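Local coordinates for transmembrane protease (Mus musculus, PDB 2E7V), which probably cleaves proteins as a membrane-anchored serine protease, represented here by its extracellular SEA domain, a small alpha/beta module that often precedes the catalytic domain in such enzymes, at residues A[4-18]-A[63-77]. Sequence-based numbering, arbitrary orientation.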
loop_
_atom_site.group_PDB
_atom_site.type_symbol
_atom_site.label_atom_id
_atom_site.label_comp_id
_atom_site.label_asym_id
_atom_site.label_seq_id
_atom_site.Cartn_x
_atom_site.Cartn_y
_atom_site.Cartn_z
ATOM N N ALA A 4 0.104 9.537 -18.892
ATOM C CA ALA A 4 0.384 9.177 -17.509
ATOM C C ALA A 4 -0.808 9.442 -16.598
ATOM O O ALA A 4 -1.529 10.427 -16.771
ATOM C CB ALA A 4 1.598 9.958 -17.011
ATOM N N TYR A 5 -1.008 8.553 -15.626
ATOM C CA TYR A 5 -2.092 8.677 -14.659
ATOM C C TYR A 5 -1.536 8.476 -13.260
ATOM O O TYR A 5 -0.642 7.649 -13.051
ATOM C CB TYR A 5 -3.162 7.607 -14.906
ATOM C CG TYR A 5 -4.182 7.933 -15.973
ATOM C CD1 TYR A 5 -4.898 6.919 -16.607
ATOM C CD2 TYR A 5 -4.455 9.254 -16.329
ATOM C CE1 TYR A 5 -5.862 7.210 -17.572
ATOM C CE2 TYR A 5 -5.419 9.558 -17.290
ATOM C CZ TYR A 5 -6.117 8.533 -17.906
ATOM O OH TYR A 5 -7.077 8.836 -18.848
ATOM N N PHE A 6 -2.068 9.228 -12.304
ATOM C CA PHE A 6 -1.671 9.093 -10.912
ATOM C C PHE A 6 -2.888 8.746 -10.068
ATOM O O PHE A 6 -3.991 9.276 -10.279
ATOM C CB PHE A 6 -1.066 10.393 -10.383
ATOM C CG PHE A 6 0.310 10.674 -10.899
ATOM C CD1 PHE A 6 1.421 10.094 -10.301
ATOM C CD2 PHE A 6 0.498 11.524 -11.991
ATOM C CE1 PHE A 6 2.708 10.352 -10.778
ATOM C CE2 PHE A 6 1.782 11.790 -12.478
ATOM C CZ PHE A 6 2.889 11.202 -11.869
ATOM N N TYR A 7 -2.679 7.852 -9.113
ATOM C CA TYR A 7 -3.716 7.447 -8.191
ATOM C C TYR A 7 -3.076 7.462 -6.815
ATOM O O TYR A 7 -1.882 7.211 -6.673
ATOM C CB TYR A 7 -4.210 6.035 -8.511
ATOM C CG TYR A 7 -4.995 5.972 -9.789
ATOM C CD1 TYR A 7 -6.391 6.087 -9.787
ATOM C CD2 TYR A 7 -4.338 5.881 -11.013
ATOM C CE1 TYR A 7 -7.111 6.122 -10.993
ATOM C CE2 TYR A 7 -5.037 5.914 -12.207
ATOM C CZ TYR A 7 -6.417 6.036 -12.196
ATOM O OH TYR A 7 -7.079 6.085 -13.401
ATOM N N HIS A 8 -3.870 7.768 -5.803
ATOM C CA HIS A 8 -3.377 7.774 -4.438
ATOM C C HIS A 8 -4.456 7.266 -3.508
ATOM O O HIS A 8 -5.648 7.399 -3.796
ATOM C CB HIS A 8 -2.931 9.184 -4.012
ATOM C CG HIS A 8 -4.047 10.174 -3.877
ATOM N ND1 HIS A 8 -4.565 10.867 -4.949
ATOM C CD2 HIS A 8 -4.742 10.589 -2.789
ATOM C CE1 HIS A 8 -5.531 11.666 -4.530
ATOM N NE2 HIS A 8 -5.659 11.516 -3.222
ATOM N N SER A 9 -4.030 6.667 -2.401
ATOM C CA SER A 9 -4.948 6.145 -1.408
ATOM C C SER A 9 -4.261 6.158 -0.056
ATOM O O SER A 9 -3.029 6.259 0.033
ATOM C CB SER A 9 -5.344 4.706 -1.754
ATOM O OG SER A 9 -5.638 4.588 -3.135
ATOM N N SER A 10 -5.066 6.075 0.998
ATOM C CA SER A 10 -4.546 6.012 2.355
ATOM C C SER A 10 -4.790 4.574 2.788
ATOM O O SER A 10 -5.938 4.121 2.875
ATOM C CB SER A 10 -5.295 6.975 3.271
ATOM O OG SER A 10 -5.022 8.319 2.913
ATOM N N PHE A 11 -3.705 3.849 3.020
ATOM C CA PHE A 11 -3.783 2.452 3.410
ATOM C C PHE A 11 -3.547 2.257 4.890
ATOM O O PHE A 11 -2.577 2.782 5.452
ATOM C CB PHE A 11 -2.709 1.632 2.702
ATOM C CG PHE A 11 -2.890 1.516 1.225
ATOM C CD1 PHE A 11 -3.664 0.484 0.685
ATOM C CD2 PHE A 11 -2.241 2.394 0.363
ATOM C CE1 PHE A 11 -3.776 0.332 -0.706
ATOM C CE2 PHE A 11 -2.349 2.251 -1.010
ATOM C CZ PHE A 11 -3.121 1.210 -1.549
ATOM N N GLN A 12 -4.410 1.480 5.519
ATOM C CA GLN A 12 -4.213 1.172 6.927
ATOM C C GLN A 12 -3.000 0.227 6.952
ATOM O O GLN A 12 -2.983 -0.780 6.246
ATOM C CB GLN A 12 -5.444 0.460 7.497
ATOM C CG GLN A 12 -6.645 1.366 7.744
ATOM C CD GLN A 12 -7.808 1.077 6.813
ATOM O OE1 GLN A 12 -7.946 1.692 5.750
ATOM N NE2 GLN A 12 -8.653 0.128 7.205
ATOM N N ILE A 13 -1.986 0.547 7.748
ATOM C CA ILE A 13 -0.801 -0.301 7.817
ATOM C C ILE A 13 -0.958 -1.199 9.035
ATOM O O ILE A 13 -0.654 -0.811 10.161
ATOM C CB ILE A 13 0.494 0.554 7.912
ATOM C CG1 ILE A 13 0.558 1.528 6.722
ATOM C CG2 ILE A 13 1.728 -0.349 7.904
ATOM C CD1 ILE A 13 0.412 0.855 5.332
ATOM N N LEU A 14 -1.452 -2.408 8.789
ATOM C CA LEU A 14 -1.728 -3.370 9.841
ATOM C C LEU A 14 -0.530 -3.876 10.638
ATOM O O LEU A 14 0.574 -4.017 10.117
ATOM C CB LEU A 14 -2.481 -4.574 9.249
ATOM C CG LEU A 14 -3.670 -4.303 8.317
ATOM C CD1 LEU A 14 -4.284 -5.627 7.865
ATOM C CD2 LEU A 14 -4.719 -3.461 9.039
ATOM N N ASN A 15 -0.770 -4.129 11.920
ATOM C CA ASN A 15 0.224 -4.688 12.828
ATOM C C ASN A 15 1.483 -3.857 13.100
ATOM O O ASN A 15 2.542 -4.409 13.409
ATOM C CB ASN A 15 0.594 -6.084 12.314
ATOM C CG ASN A 15 -0.641 -6.920 11.985
ATOM O OD1 ASN A 15 -0.639 -7.747 11.063
ATOM N ND2 ASN A 15 -1.706 -6.707 12.749
ATOM N N VAL A 16 1.373 -2.537 12.980
ATOM C CA VAL A 16 2.511 -1.659 13.256
ATOM C C VAL A 16 2.054 -0.524 14.167
ATOM O O VAL A 16 1.129 0.222 13.841
ATOM C CB VAL A 16 3.102 -1.034 11.972
ATOM C CG1 VAL A 16 4.311 -0.184 12.327
ATOM C CG2 VAL A 16 3.482 -2.109 10.986
ATOM N N GLU A 17 2.688 -0.408 15.327
ATOM C CA GLU A 17 2.333 0.660 16.247
ATOM C C GLU A 17 3.036 1.921 15.783
ATOM O O GLU A 17 4.181 1.868 15.337
ATOM C CB GLU A 17 2.776 0.319 17.673
ATOM C CG GLU A 17 2.506 1.430 18.684
ATOM C CD GLU A 17 2.936 1.062 20.101
ATOM O OE1 GLU A 17 2.941 1.954 20.971
ATOM O OE2 GLU A 17 3.263 -0.119 20.343
ATOM N N TYR A 18 2.351 3.050 15.869
ATOM C CA TYR A 18 2.955 4.312 15.478
ATOM C C TYR A 18 3.865 4.753 16.627
ATOM O O TYR A 18 3.416 4.871 17.761
ATOM C CB TYR A 18 1.874 5.373 15.236
ATOM C CG TYR A 18 2.411 6.652 14.646
ATOM C CD1 TYR A 18 2.499 6.826 13.259
ATOM C CD2 TYR A 18 2.870 7.676 15.467
ATOM C CE1 TYR A 18 3.038 7.997 12.712
ATOM C CE2 TYR A 18 3.411 8.843 14.931
ATOM C CZ TYR A 18 3.492 8.999 13.559
ATOM O OH TYR A 18 4.030 10.159 13.045
ATOM N N ARG A 63 1.061 8.489 8.482
ATOM C CA ARG A 63 0.310 9.253 9.446
ATOM C C ARG A 63 -0.134 8.370 10.576
ATOM O O ARG A 63 -0.236 7.151 10.440
ATOM C CB ARG A 63 -0.901 9.933 8.776
ATOM C CG ARG A 63 -0.506 11.077 7.857
ATOM C CD ARG A 63 -1.700 11.785 7.218
ATOM N NE ARG A 63 -2.441 10.914 6.310
ATOM C CZ ARG A 63 -3.502 10.190 6.653
ATOM N NH1 ARG A 63 -3.966 10.227 7.897
ATOM N NH2 ARG A 63 -4.106 9.431 5.747
ATOM N N LYS A 64 -0.370 9.001 11.710
ATOM C CA LYS A 64 -0.837 8.304 12.885
ATOM C C LYS A 64 -2.345 8.484 12.996
ATOM O O LYS A 64 -2.852 9.602 12.947
ATOM C CB LYS A 64 -0.144 8.874 14.125
ATOM C CG LYS A 64 -0.915 8.704 15.420
ATOM C CD LYS A 64 -0.191 9.381 16.581
ATOM C CE LYS A 64 0.184 10.822 16.238
ATOM N NZ LYS A 64 -0.972 11.585 15.671
ATOM N N GLU A 65 -3.059 7.373 13.105
ATOM C CA GLU A 65 -4.507 7.381 13.278
ATOM C C GLU A 65 -4.738 6.453 14.459
ATOM O O GLU A 65 -4.443 5.256 14.383
ATOM C CB GLU A 65 -5.228 6.859 12.029
ATOM C CG GLU A 65 -5.268 7.868 10.887
ATOM C CD GLU A 65 -6.267 7.505 9.800
ATOM O OE1 GLU A 65 -6.430 8.313 8.861
ATOM O OE2 GLU A 65 -6.887 6.421 9.878
ATOM N N GLY A 66 -5.254 7.004 15.554
ATOM C CA GLY A 66 -5.449 6.202 16.746
ATOM C C GLY A 66 -4.034 5.947 17.229
ATOM O O GLY A 66 -3.284 6.893 17.465
ATOM N N THR A 67 -3.661 4.681 17.364
ATOM C CA THR A 67 -2.306 4.331 17.779
ATOM C C THR A 67 -1.656 3.580 16.629
ATOM O O THR A 67 -0.479 3.221 16.692
ATOM C CB THR A 67 -2.295 3.422 19.019
ATOM O OG1 THR A 67 -3.046 2.230 18.750
ATOM C CG2 THR A 67 -2.885 4.150 20.212
ATOM N N GLY A 68 -2.445 3.346 15.581
ATOM C CA GLY A 68 -1.962 2.647 14.405
ATOM C C GLY A 68 -1.378 3.581 13.360
ATOM O O GLY A 68 -1.312 4.793 13.561
ATOM N N VAL A 69 -0.965 3.014 12.231
ATOM C CA VAL A 69 -0.363 3.790 11.156
ATOM C C VAL A 69 -1.146 3.740 9.845
ATOM O O VAL A 69 -1.730 2.713 9.491
ATOM C CB VAL A 69 1.077 3.276 10.866
ATOM C CG1 VAL A 69 1.753 4.161 9.813
ATOM C CG2 VAL A 69 1.886 3.224 12.160
ATOM N N VAL A 70 -1.161 4.862 9.132
ATOM C CA VAL A 70 -1.811 4.940 7.826
ATOM C C VAL A 70 -0.782 5.528 6.881
ATOM O O VAL A 70 -0.101 6.495 7.227
ATOM C CB VAL A 70 -3.045 5.851 7.817
ATOM C CG1 VAL A 70 -3.456 6.132 6.373
ATOM C CG2 VAL A 70 -4.185 5.190 8.544
ATOM N N ALA A 71 -0.660 4.939 5.698
ATOM C CA ALA A 71 0.305 5.415 4.721
ATOM C C ALA A 71 -0.388 6.034 3.511
ATOM O O ALA A 71 -1.273 5.420 2.912
ATOM C CB ALA A 71 1.198 4.266 4.279
ATOM N N ASP A 72 -0.023 7.267 3.181
ATOM C CA ASP A 72 -0.594 7.902 2.002
ATOM C C ASP A 72 0.373 7.513 0.888
ATOM O O ASP A 72 1.564 7.828 0.940
ATOM C CB ASP A 72 -0.683 9.416 2.162
ATOM C CG ASP A 72 -1.589 9.822 3.315
ATOM O OD1 ASP A 72 -2.608 9.136 3.557
ATOM O OD2 ASP A 72 -1.285 10.828 3.974
ATOM N N VAL A 73 -0.165 6.806 -0.100
ATOM C CA VAL A 73 0.606 6.259 -1.217
ATOM C C VAL A 73 0.194 6.768 -2.598
ATOM O O VAL A 73 -1.003 6.812 -2.927
ATOM C CB VAL A 73 0.467 4.704 -1.211
ATOM C CG1 VAL A 73 1.234 4.079 -2.381
ATOM C CG2 VAL A 73 0.939 4.153 0.121
ATOM N N VAL A 74 1.180 7.149 -3.407
ATOM C CA VAL A 74 0.911 7.611 -4.768
ATOM C C VAL A 74 1.343 6.491 -5.715
ATOM O O VAL A 74 2.385 5.872 -5.506
ATOM C CB VAL A 74 1.715 8.894 -5.130
ATOM C CG1 VAL A 74 1.668 9.128 -6.637
ATOM C CG2 VAL A 74 1.127 10.113 -4.420
ATOM N N MET A 75 0.531 6.222 -6.733
ATOM C CA MET A 75 0.845 5.192 -7.717
ATOM C C MET A 75 0.754 5.812 -9.109
ATOM O O MET A 75 -0.249 6.471 -9.439
ATOM C CB MET A 75 -0.132 4.005 -7.604
ATOM C CG MET A 75 -0.029 3.199 -6.293
ATOM S SD MET A 75 -1.560 2.246 -5.924
ATOM C CE MET A 75 -2.568 3.592 -5.331
ATOM N N LYS A 76 1.803 5.614 -9.913
ATOM C CA LYS A 76 1.861 6.143 -11.282
ATOM C C LYS A 76 1.733 5.057 -12.348
ATOM O O LYS A 76 2.430 4.029 -12.286
ATOM C CB LYS A 76 3.180 6.887 -11.528
ATOM C CG LYS A 76 3.301 7.441 -12.952
ATOM C CD LYS A 76 4.539 8.293 -13.159
ATOM C CE LYS A 76 4.480 8.991 -14.517
ATOM N NZ LYS A 76 5.627 9.901 -14.739
ATOM N N PHE A 77 0.861 5.302 -13.329
ATOM C CA PHE A 77 0.625 4.370 -14.436
ATOM C C PHE A 77 0.712 5.053 -15.799
ATOM O O PHE A 77 0.461 6.254 -15.929
ATOM C CB PHE A 77 -0.764 3.714 -14.334
ATOM C CG PHE A 77 -0.994 2.968 -13.061
ATOM C CD1 PHE A 77 -1.371 3.645 -11.901
ATOM C CD2 PHE A 77 -0.780 1.588 -13.001
ATOM C CE1 PHE A 77 -1.528 2.961 -10.695
ATOM C CE2 PHE A 77 -0.934 0.893 -11.798
ATOM C CZ PHE A 77 -1.309 1.586 -10.642
HETATM O O HOH W 1 -1.271 0.236 12.698
#
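From Tyr5 to Gln12, strand 4-14 pairs antiparallel with strand 68-77 in the centre of the sheet of the SEA domain, one face of which is packed by helices 28-46 and 85-96. Paired backbone bonds at Tyr5-Phe77, Tyr7-Met75, Ser9-Val73 and Phe11-Ala71 hold the two strands together. On the helix-covered face the packing is close: the Phe11 ring crosses Val73 at about a right angle, CD2 lying 3.6 Å from Val73 CG2, and Ile13 CD1 rests 3.7 Å from Ala71 CB. Ile37 of helix 28-46 covers Ile13 and Ala71. Further along, the Tyr7 and Phe77 rings meet obliquely, while Tyr7 OH bonds to Arg85 O.

At the far end of the pairing, beyond the corner at Asn15, Tyr18 N bonds to Thr67 O, and Lys64 CB sits over the centre of the Tyr18 ring, 3.3 Å from its centroid. A water bridges Ile13 O, Val16 O and Val69 N where the strands part.

The face opposite the helices is more open and more polar. There the extended Lys76 chain, CG anti to the backbone N (chi1 179°), passes obliquely across the exposed Phe6 ring, its CD 3.6 Å from Phe6 CZ. Arg63 grips Asp72 side-on, NE to OD2 and NH2 to OD1, and its NH1 makes a longer bond to Glu65 OE1. Together with Arg63, Ser10 probably steadies the negative charge of Asp72: its OG donates to the same OD1 at 2.6 Å, nearly in line with the C-O bond.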